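Local coordinates for NAD-dependent aldehyde dehydrogenase (Burkholderia multivorans, PDB 5UJU), which probably oxidises aldehydes to carboxylic acids with NAD+ as the electron acceptor, as a member of the aldehyde dehydrogenase family, at residues Arg129-Arg132 with Ala133-Glu136; Gln161-Ala164 with Leu165-Val168; Ala171-Gln174 with Leu175-Ile178; Gln524-Ala527 with Phe528-His532. All blocks are in the same frame, centred on the assembly; numbering follows the deposited sequence. Where two conformers were deposited one is given.

Contact 1. Residues Arg129-Arg132 with Ala133-Glu136; sequences RLNR and ASFE
The junction between helix 97-132 and helix 134-145 is closed here by Ser-134, which turns back onto the carbonyl of Asn-131. Its hydroxyl donates to Asn-131 O, with OG and O 2.7 Å apart. Its backbone NH donates to the same oxygen, Ser-134 N to Asn-131 O being 3.0 Å. The hydroxyl lies 21° out of the carbonyl plane. The NH comes from well above that plane. One oxygen is thus gripped twice by one residue. The side chain can reach because OG lies anti to its own carbonyl carbon, chi1 -75°. Ala-133 joins the two helices. Its N still donates to Arg-129 O at 3.1 Å and, weakly, to Leu-130 O. Its CB packs 3.6 Å from Leu-130 O. A water spans the break: it donates to Arg-132 O at 3.2 Å and accepts from Glu-136 N at 3.1 Å. Asn-131 ND2 donates to Gln-161 OE1 and Tyr-46 OH. Gln-161 also bonds to Ser-134 OG, which ties the junction to helix 158-175. Arg-129 pairs with Glu-125 and Glu-260, and Ala-133 rests on Ile-253 of helix 245-260. Ala-133 is both the first residue to leave the first helix and the N-cap residue of the second. The arrangement is that of a helix-helix junction with a single linking residue.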
loop_
_atom_site.group_PDB
_atom_site.type_symbol
_atom_site.label_atom_id
_atom_site.label_comp_id
_atom_site.label_asym_id
_atom_site.label_seq_id
_atom_site.Cartn_x
_atom_site.Cartn_y
_atom_site.Cartn_z
ATOM N N ARG A 129 13.928 -12.699 22.675
ATOM C CA ARG A 129 14.704 -12.051 23.725
ATOM C C ARG A 129 13.917 -10.921 24.379
ATOM O O ARG A 129 14.063 -10.674 25.581
ATOM C CB ARG A 129 16.023 -11.537 23.157
ATOM C CG ARG A 129 16.870 -12.642 22.516
ATOM C CD ARG A 129 18.336 -12.257 22.393
ATOM N NE ARG A 129 19.090 -13.267 21.650
ATOM C CZ ARG A 129 20.383 -13.175 21.362
ATOM N NH1 ARG A 129 21.089 -12.118 21.763
ATOM N NH2 ARG A 129 20.972 -14.141 20.677
ATOM N N LEU A 130 13.105 -10.212 23.609
ATOM C CA LEU A 130 12.262 -9.194 24.220
ATOM C C LEU A 130 11.313 -9.822 25.232
ATOM O O LEU A 130 11.142 -9.293 26.336
ATOM C CB LEU A 130 11.494 -8.435 23.146
ATOM C CG LEU A 130 12.304 -7.545 22.200
ATOM C CD1 LEU A 130 11.373 -6.986 21.136
ATOM C CD2 LEU A 130 12.953 -6.420 22.980
ATOM N N ASN A 131 10.737 -10.988 24.902
ATOM C CA ASN A 131 9.874 -11.670 25.865
ATOM C C ASN A 131 10.630 -12.001 27.145
ATOM O O ASN A 131 10.103 -11.814 28.248
ATOM C CB ASN A 131 9.274 -12.941 25.264
ATOM C CG ASN A 131 8.260 -13.585 26.187
ATOM O OD1 ASN A 131 8.388 -14.745 26.555
ATOM N ND2 ASN A 131 7.232 -12.828 26.553
ATOM N N ARG A 132 11.875 -12.484 27.025
ATOM C CA ARG A 132 12.652 -12.768 28.229
ATOM C C ARG A 132 12.941 -11.518 29.046
ATOM O O ARG A 132 13.163 -11.628 30.254
ATOM C CB ARG A 132 13.975 -13.462 27.888
ATOM C CG ARG A 132 13.817 -14.880 27.375
ATOM C CD ARG A 132 15.167 -15.598 27.357
ATOM N NE ARG A 132 15.844 -15.444 26.070
ATOM C CZ ARG A 132 15.594 -16.183 24.995
ATOM N NH1 ARG A 132 14.678 -17.143 25.043
ATOM N NH2 ARG A 132 16.263 -15.961 23.871
ATOM N N ALA A 133 12.949 -10.340 28.420
ATOM C CA ALA A 133 13.160 -9.072 29.110
ATOM C C ALA A 133 11.851 -8.397 29.518
ATOM O O ALA A 133 11.853 -7.195 29.819
ATOM C CB ALA A 133 13.975 -8.118 28.225
ATOM N N SER A 134 10.742 -9.147 29.558
ATOM C CA SER A 134 9.429 -8.527 29.725
ATOM C C SER A 134 9.322 -7.779 31.043
ATOM O O SER A 134 8.672 -6.730 31.112
ATOM C CB SER A 134 8.320 -9.577 29.630
ATOM O OG SER A 134 8.109 -9.973 28.289
ATOM N N PHE A 135 9.926 -8.312 32.107
ATOM C CA PHE A 135 9.838 -7.634 33.396
ATOM C C PHE A 135 10.623 -6.329 33.383
ATOM O O PHE A 135 10.136 -5.305 33.868
ATOM C CB PHE A 135 10.315 -8.551 34.515
ATOM C CG PHE A 135 9.271 -9.532 34.967
ATOM C CD1 PHE A 135 8.226 -9.122 35.785
ATOM C CD2 PHE A 135 9.338 -10.863 34.584
ATOM C CE1 PHE A 135 7.258 -10.018 36.202
ATOM C CE2 PHE A 135 8.383 -11.765 35.003
ATOM C CZ PHE A 135 7.338 -11.341 35.809
ATOM N N GLU A 136 11.851 -6.348 32.842
ATOM C CA GLU A 136 12.620 -5.112 32.715
ATOM C C GLU A 136 11.875 -4.082 31.875
ATOM O O GLU A 136 11.825 -2.895 32.222
ATOM C CB GLU A 136 13.985 -5.407 32.093
ATOM C CG GLU A 136 14.766 -4.166 31.726
ATOM C CD GLU A 136 16.053 -4.475 30.952
ATOM O OE1 GLU A 136 16.267 -5.642 30.595
ATOM O OE2 GLU A 136 16.841 -3.546 30.724
HETATM O O HOH W 1 12.855 -9.226 32.288
#

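Contact 2. Residues Gln161-Ala164 with Leu165-Val168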
loop_
_atom_site.group_PDB
_atom_site.type_symbol
_atom_site.label_atom_id
_atom_site.label_comp_id
_atom_site.label_asym_id
_atom_site.label_seq_id
_atom_site.Cartn_x
_atom_site.Cartn_y
_atom_site.Cartn_z
ATOM N N GLN A 161 4.677 -7.741 21.962
ATOM C CA GLN A 161 5.406 -8.786 21.256
ATOM C C GLN A 161 4.478 -9.585 20.342
ATOM O O GLN A 161 4.857 -9.933 19.218
ATOM C CB GLN A 161 6.114 -9.674 22.280
ATOM C CG GLN A 161 7.174 -8.908 23.081
ATOM C CD GLN A 161 7.333 -9.409 24.493
ATOM O OE1 GLN A 161 6.828 -10.475 24.847
ATOM N NE2 GLN A 161 8.049 -8.645 25.314
ATOM N N ASP A 162 3.243 -9.844 20.793
ATOM C CA ASP A 162 2.224 -10.425 19.912
ATOM C C ASP A 162 2.050 -9.600 18.636
ATOM O O ASP A 162 2.034 -10.140 17.524
ATOM C CB ASP A 162 0.879 -10.523 20.642
ATOM C CG ASP A 162 0.820 -11.647 21.656
ATOM O OD1 ASP A 162 1.620 -12.600 21.559
ATOM O OD2 ASP A 162 -0.047 -11.566 22.561
ATOM N N ARG A 163 1.884 -8.285 18.784
ATOM C CA ARG A 163 1.638 -7.424 17.627
ATOM C C ARG A 163 2.866 -7.339 16.731
ATOM O O ARG A 163 2.742 -7.212 15.507
ATOM C CB ARG A 163 1.204 -6.024 18.087
ATOM C CG ARG A 163 -0.236 -5.940 18.646
ATOM C CD ARG A 163 -1.281 -6.158 17.545
ATOM N NE ARG A 163 -2.661 -6.100 18.051
ATOM C CZ ARG A 163 -3.755 -6.215 17.292
ATOM N NH1 ARG A 163 -3.654 -6.414 15.979
ATOM N NH2 ARG A 163 -4.965 -6.142 17.849
ATOM N N ALA A 164 4.061 -7.352 17.325
ATOM C CA ALA A 164 5.277 -7.436 16.519
ATOM C C ALA A 164 5.303 -8.734 15.720
ATOM O O ALA A 164 5.538 -8.728 14.509
ATOM C CB ALA A 164 6.510 -7.318 17.419
ATOM N N LEU A 165 5.002 -9.856 16.379
ATOM C CA LEU A 165 5.026 -11.148 15.702
ATOM C C LEU A 165 3.974 -11.213 14.603
ATOM O O LEU A 165 4.211 -11.779 13.526
ATOM C CB LEU A 165 4.782 -12.262 16.721
ATOM C CG LEU A 165 4.813 -13.669 16.108
ATOM C CD1 LEU A 165 6.222 -14.098 15.879
ATOM C CD2 LEU A 165 4.098 -14.679 16.968
ATOM N N GLU A 166 2.809 -10.618 14.858
ATOM C CA GLU A 166 1.777 -10.492 13.836
ATOM C C GLU A 166 2.298 -9.766 12.603
ATOM O O GLU A 166 2.063 -10.197 11.468
ATOM C CB GLU A 166 0.573 -9.761 14.433
ATOM C CG GLU A 166 -0.578 -9.583 13.486
ATOM C CD GLU A 166 -1.729 -8.847 14.159
ATOM O OE1 GLU A 166 -1.487 -7.738 14.683
ATOM O OE2 GLU A 166 -2.852 -9.381 14.162
ATOM N N ALA A 167 3.011 -8.655 12.807
ATOM C CA ALA A 167 3.568 -7.916 11.681
ATOM C C ALA A 167 4.586 -8.763 10.909
ATOM O O ALA A 167 4.614 -8.735 9.673
ATOM C CB ALA A 167 4.202 -6.619 12.176
ATOM N N VAL A 168 5.429 -9.516 11.624
ATOM C CA VAL A 168 6.402 -10.386 10.965
ATOM C C VAL A 168 5.684 -11.459 10.156
ATOM O O VAL A 168 6.075 -11.771 9.023
ATOM C CB VAL A 168 7.355 -11.008 12.005
ATOM C CG1 VAL A 168 8.239 -12.065 11.358
ATOM C CG2 VAL A 168 8.207 -9.933 12.658
HETATM O O HOH W 2 0.457 -5.769 14.381
#
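Leu-165 N donates to Gln-161 O and Glu-166 N to Asp-162 O, each at 2.8 Å, within helix 158-175. Ala-167 N to Arg-163 O and Val-168 N to Ala-164 O are slightly longer, and all four backbone bonds are fairly straight. The charged contact is a salt bridge one turn along the helix. Arg-163 NH1 meets Glu-166 OE1 at 2.9 Å. The bond is bent, with an N-H...O angle of 143° and OE1 tilted from the guanidinium plane. The two side chains lie alongside each other and point the same way. The guanidinium and carboxylate planes are 55° apart, so they do not form a flat pair. OE1 receives the bond on its syn lone pair. Arg-163 bends at chi2 (-69°), which brings CD to 3.3 Å from Glu-166 OE1. A water then donates to Glu-166 OE1 and to Arg-163 O at 2.8 Å and 2.9 Å, linking the carboxylate to the helix backbone. Both charged groups have further partners: Glu-166 OE2 accepts from Phe-528 N, and Arg-163 NH2 donates to Asp-530 O. Apolar side chains form other faces. Leu-165 packs on Leu-124 and Leu-127 of helix 97-132, and Ala-164 and Val-168 meet Phe-226 of helix 217-230. The pattern is a buried alpha-helix with an i to i+3 Arg-Glu salt bridge facing a loop.

Contact 3. Residues Ala171-Gln174 with Leu175-Ile178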
loop_
_atom_site.group_PDB
_atom_site.type_symbol
_atom_site.label_atom_id
_atom_site.label_comp_id
_atom_site.label_asym_id
_atom_site.label_seq_id
_atom_site.Cartn_x
_atom_site.Cartn_y
_atom_site.Cartn_z
ATOM N N ALA A 171 4.321 -9.989 6.952
ATOM C CA ALA A 171 5.444 -9.781 6.038
ATOM C C ALA A 171 5.845 -11.089 5.371
ATOM O O ALA A 171 5.875 -11.185 4.143
ATOM C CB ALA A 171 6.633 -9.172 6.784
ATOM N N TRP A 172 6.121 -12.119 6.174
ATOM C CA TRP A 172 6.486 -13.422 5.621
ATOM C C TRP A 172 5.379 -13.962 4.711
ATOM O O TRP A 172 5.659 -14.565 3.669
ATOM C CB TRP A 172 6.792 -14.396 6.764
ATOM C CG TRP A 172 7.026 -15.822 6.328
ATOM C CD1 TRP A 172 6.332 -16.934 6.716
ATOM C CD2 TRP A 172 8.017 -16.273 5.394
ATOM N NE1 TRP A 172 6.841 -18.055 6.088
ATOM C CE2 TRP A 172 7.875 -17.673 5.275
ATOM C CE3 TRP A 172 9.021 -15.629 4.660
ATOM C CZ2 TRP A 172 8.698 -18.440 4.449
ATOM C CZ3 TRP A 172 9.836 -16.394 3.828
ATOM C CH2 TRP A 172 9.662 -17.784 3.730
ATOM N N ASP A 173 4.112 -13.719 5.066
ATOM C CA ASP A 173 3.006 -14.199 4.240
ATOM C C ASP A 173 3.102 -13.673 2.804
ATOM O O ASP A 173 2.807 -14.399 1.850
ATOM C CB ASP A 173 1.682 -13.779 4.876
ATOM C CG ASP A 173 0.493 -14.571 4.348
ATOM O OD1 ASP A 173 0.663 -15.726 3.908
ATOM O OD2 ASP A 173 -0.624 -14.027 4.391
ATOM N N GLN A 174 3.509 -12.411 2.632
ATOM C CA GLN A 174 3.744 -11.851 1.301
ATOM C C GLN A 174 5.056 -12.348 0.690
ATOM O O GLN A 174 5.116 -12.649 -0.507
ATOM C CB GLN A 174 3.779 -10.321 1.358
ATOM C CG GLN A 174 2.509 -9.654 1.788
ATOM C CD GLN A 174 1.367 -10.065 0.889
ATOM O OE1 GLN A 174 1.563 -10.310 -0.306
ATOM N NE2 GLN A 174 0.172 -10.115 1.434
ATOM N N LEU A 175 6.129 -12.368 1.477
ATOM C CA LEU A 175 7.440 -12.718 0.925
ATOM C C LEU A 175 7.463 -14.154 0.406
ATOM O O LEU A 175 8.074 -14.439 -0.629
ATOM C CB LEU A 175 8.531 -12.502 1.976
ATOM C CG LEU A 175 8.768 -11.060 2.441
ATOM C CD1 LEU A 175 9.672 -10.996 3.677
ATOM C CD2 LEU A 175 9.334 -10.209 1.314
ATOM N N ARG A 176 6.808 -15.076 1.113
ATOM C CA ARG A 176 6.867 -16.476 0.719
ATOM C C ARG A 176 6.143 -16.761 -0.589
ATOM O O ARG A 176 6.334 -17.844 -1.146
ATOM C CB ARG A 176 6.295 -17.361 1.818
ATOM C CG ARG A 176 4.800 -17.250 1.954
ATOM C CD ARG A 176 4.341 -17.926 3.218
ATOM N NE ARG A 176 2.896 -17.834 3.378
ATOM C CZ ARG A 176 2.072 -18.874 3.333
ATOM N NH1 ARG A 176 2.554 -20.096 3.147
ATOM N NH2 ARG A 176 0.767 -18.692 3.505
ATOM N N ARG A 177 5.330 -15.832 -1.099
ATOM C CA ARG A 177 4.583 -16.028 -2.336
ATOM C C ARG A 177 5.397 -15.704 -3.580
ATOM O O ARG A 177 4.885 -15.850 -4.694
ATOM C CB ARG A 177 3.317 -15.163 -2.343
ATOM C CG ARG A 177 2.453 -15.276 -1.106
ATOM C CD ARG A 177 1.203 -14.419 -1.236
ATOM N NE ARG A 177 0.667 -14.016 0.062
ATOM C CZ ARG A 177 -0.487 -13.376 0.224
ATOM N NH1 ARG A 177 -1.233 -13.072 -0.831
ATOM N NH2 ARG A 177 -0.896 -13.039 1.438
ATOM N N ILE A 178 6.639 -15.264 -3.425
ATOM C CA ILE A 178 7.444 -14.767 -4.531
ATOM C C ILE A 178 8.551 -15.785 -4.792
ATOM O O ILE A 178 9.409 -15.987 -3.922
ATOM C CB ILE A 178 8.022 -13.381 -4.218
ATOM C CG1 ILE A 178 6.887 -12.377 -4.006
ATOM C CG2 ILE A 178 8.977 -12.916 -5.322
ATOM C CD1 ILE A 178 7.319 -11.137 -3.279
#
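The last turn of helix 158-175 runs into a type I beta turn from Leu-175 to Ile-178, with Leu-175 N still bonded to Ala-171 O and Arg-176 N to Trp-172 O. Asp-173 meets two arginines. Arg-176 grips it side-on, with NE and NH2 at 3.1 Å and 3.0 Å from the same oxygen, Asp-173 OD1. The two flat groups are nearly coplanar, 21° apart. OD1 receives NE on its anti lone pair and NH2 nearly along its C-O axis. With chi1 at 71°, Arg-176 CG lies between the backbone N and the carbonyl carbon, and the extended chain carries NE and NH2 to Asp-173. Arg-176 CB sits over the six-membered ring of Trp-172, 3.8 Å from its centroid, as a CH-pi contact. Arg-177 was modelled in two conformers. In the one given, NH2 forms a weak, bent salt bridge to Asp-173 OD2 at 3.1 Å, and NE donates to Asp-173 O at 2.8 Å. Gln-174 NE2 packs over one face of this guanidinium, toward its rim, without a hydrogen bond. In this conformer NH1 also pairs with Asp-173 of the second subunit, carrying the network across the dimer interface. Trp-172 packs on Leu-21 and Leu-25 of helix 18-30 and meets Phe-14 edge-to-face. Leu-175 and Ile-178 lie against Phe-554 of strand 554-562 and Ile-202 of strand 191-211.

Contact 4. Residues Gln524-Ala527 with Phe528-His532. With EDO (1,2-ethanediol), chain G.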
loop_
_atom_site.group_PDB
_atom_site.type_symbol
_atom_site.label_atom_id
_atom_site.label_comp_id
_atom_site.label_asym_id
_atom_site.label_seq_id
_atom_site.Cartn_x
_atom_site.Cartn_y
_atom_site.Cartn_z
ATOM N N GLN A 524 -9.978 -3.316 24.696
ATOM C CA GLN A 524 -9.075 -4.436 24.461
ATOM C C GLN A 524 -9.119 -4.920 23.016
ATOM O O GLN A 524 -10.163 -4.894 22.357
ATOM C CB GLN A 524 -9.422 -5.601 25.387
ATOM C CG GLN A 524 -9.276 -5.277 26.857
ATOM C CD GLN A 524 -9.839 -6.366 27.746
ATOM O OE1 GLN A 524 -10.929 -6.887 27.503
ATOM N NE2 GLN A 524 -9.079 -6.736 28.769
ATOM N N SER A 525 -7.959 -5.366 22.525
ATOM C CA SER A 525 -7.906 -6.028 21.229
ATOM C C SER A 525 -6.800 -7.073 21.265
ATOM O O SER A 525 -5.751 -6.866 21.884
ATOM C CB SER A 525 -7.688 -5.037 20.067
ATOM O OG SER A 525 -6.358 -4.550 20.000
ATOM N N ALA A 526 -7.037 -8.185 20.581
ATOM C CA ALA A 526 -6.108 -9.306 20.553
ATOM C C ALA A 526 -5.449 -9.384 19.187
ATOM O O ALA A 526 -6.137 -9.345 18.157
ATOM C CB ALA A 526 -6.818 -10.623 20.872
ATOM N N ALA A 527 -4.117 -9.467 19.179
ATOM C CA ALA A 527 -3.397 -9.767 17.946
ATOM C C ALA A 527 -3.916 -11.072 17.343
ATOM O O ALA A 527 -4.443 -11.938 18.052
ATOM C CB ALA A 527 -1.879 -9.888 18.218
ATOM N N PHE A 528 -3.774 -11.205 16.021
ATOM C CA PHE A 528 -4.157 -12.384 15.238
ATOM C C PHE A 528 -5.669 -12.586 15.192
ATOM O O PHE A 528 -6.133 -13.676 14.829
ATOM C CB PHE A 528 -3.501 -13.676 15.748
ATOM C CG PHE A 528 -2.009 -13.570 15.941
ATOM C CD1 PHE A 528 -1.148 -13.596 14.854
ATOM C CD2 PHE A 528 -1.474 -13.447 17.219
ATOM C CE1 PHE A 528 0.223 -13.504 15.035
ATOM C CE2 PHE A 528 -0.113 -13.340 17.411
ATOM C CZ PHE A 528 0.740 -13.376 16.317
ATOM N N SER A 529 -6.454 -11.595 15.605
ATOM C CA SER A 529 -7.901 -11.696 15.468
ATOM C C SER A 529 -8.513 -10.312 15.242
ATOM O O SER A 529 -9.264 -10.114 14.278
ATOM C CB SER A 529 -8.508 -12.383 16.694
ATOM O OG SER A 529 -9.916 -12.548 16.555
ATOM N N ASP A 530 -8.165 -9.339 16.089
ATOM C CA ASP A 530 -8.743 -8.000 16.021
ATOM C C ASP A 530 -7.824 -7.073 15.229
ATOM O O ASP A 530 -6.675 -6.846 15.623
ATOM C CB ASP A 530 -8.978 -7.442 17.425
ATOM C CG ASP A 530 -9.856 -8.354 18.278
ATOM O OD1 ASP A 530 -10.857 -8.898 17.756
ATOM O OD2 ASP A 530 -9.538 -8.537 19.470
ATOM N N PHE A 531 -8.339 -6.528 14.128
ATOM C CA PHE A 531 -7.660 -5.435 13.446
ATOM C C PHE A 531 -7.746 -4.186 14.308
ATOM O O PHE A 531 -8.844 -3.757 14.685
ATOM C CB PHE A 531 -8.294 -5.172 12.082
ATOM C CG PHE A 531 -8.194 -6.331 11.132
ATOM C CD1 PHE A 531 -6.993 -6.621 10.498
ATOM C CD2 PHE A 531 -9.306 -7.130 10.875
ATOM C CE1 PHE A 531 -6.896 -7.688 9.625
ATOM C CE2 PHE A 531 -9.221 -8.195 10.005
ATOM C CZ PHE A 531 -8.012 -8.477 9.377
ATOM N N HIS A 532 -6.594 -3.599 14.619
ATOM C CA HIS A 532 -6.537 -2.352 15.373
ATOM C C HIS A 532 -6.596 -1.189 14.382
ATOM O O HIS A 532 -5.639 -0.945 13.635
ATOM C CB HIS A 532 -5.272 -2.295 16.220
ATOM C CG HIS A 532 -5.101 -1.006 16.953
ATOM N ND1 HIS A 532 -5.797 -0.711 18.107
ATOM C CD2 HIS A 532 -4.321 0.071 16.696
ATOM C CE1 HIS A 532 -5.451 0.492 18.530
ATOM N NE2 HIS A 532 -4.553 0.988 17.694
HETATM C C1 EDO G . -10.798 -9.483 23.113
HETATM O O1 EDO G . -9.833 -8.437 23.006
HETATM C C2 EDO G . -10.958 -10.211 21.782
HETATM O O2 EDO G . -11.521 -9.356 20.771
#
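Asp-530 binds both the backbone N and the O of Ala-526, the first with its carboxylate and the second with its own N. Asp-530 OD2 accepts from Ala-526 N at 2.8 Å, a nearly straight bond arriving on the anti side of the carboxylate. Asp-530 N donates to Ala-526 O at 2.9 Å. With CG anti to its carbonyl carbon (chi1 -56°), the carboxylate turns back along the chain to reach that NH. Ser-529 N adds a weak bond to the same Ala-526 oxygen. An ethanediol, probably from the crystallisation liquor, places O2 an unusually short 2.5 Å from Asp-530 OD2, so the details of that bond are doubtful. The other carboxylate oxygen, OD1, forms a salt bridge to Lys-198 of the second subunit. These bonds close a tight loop within the long irregular segment between strand 511-514 and helix 547-550. Phe-528 sits at its bend with positive phi (68°). The loop belongs to the dimer interface: Ser-529 O bonds to Tyr-200 of the second subunit, and Ala-526 packs on Trp-184 there. Further out, the CB atoms of Ser-525 and Asp-530 touch at 3.8 Å. Ala-527 CB meets Phe-528 CD2 at 3.7 Å. The Phe-528 ring lies edge-to-face with Trp-34 and packs on Ala-24, Ala-27 and Ile-28 of helix 18-30.

From the N terminus the four contacts come in series, and none nests in or crosses another. Contact 1 closes the break between helices 97-132 and 134-145. Contact 2 lies early in helix 158-175, and contact 3 ends that same helix, their centres about 15 Å apart. Contact 4 follows much later and closes a loop beyond strand 511-514. Contact 2 is the bridge in space: Gln-161 reaches contact 1, while Arg-163 and Glu-166 reach contact 4. Contacts 1 and 4 do not touch, their nearest atoms being about 12 Å apart. Contacts 3 and 4 both meet the second subunit. Helix 158-175 thus joins a helical junction, a late loop and the dimer interface.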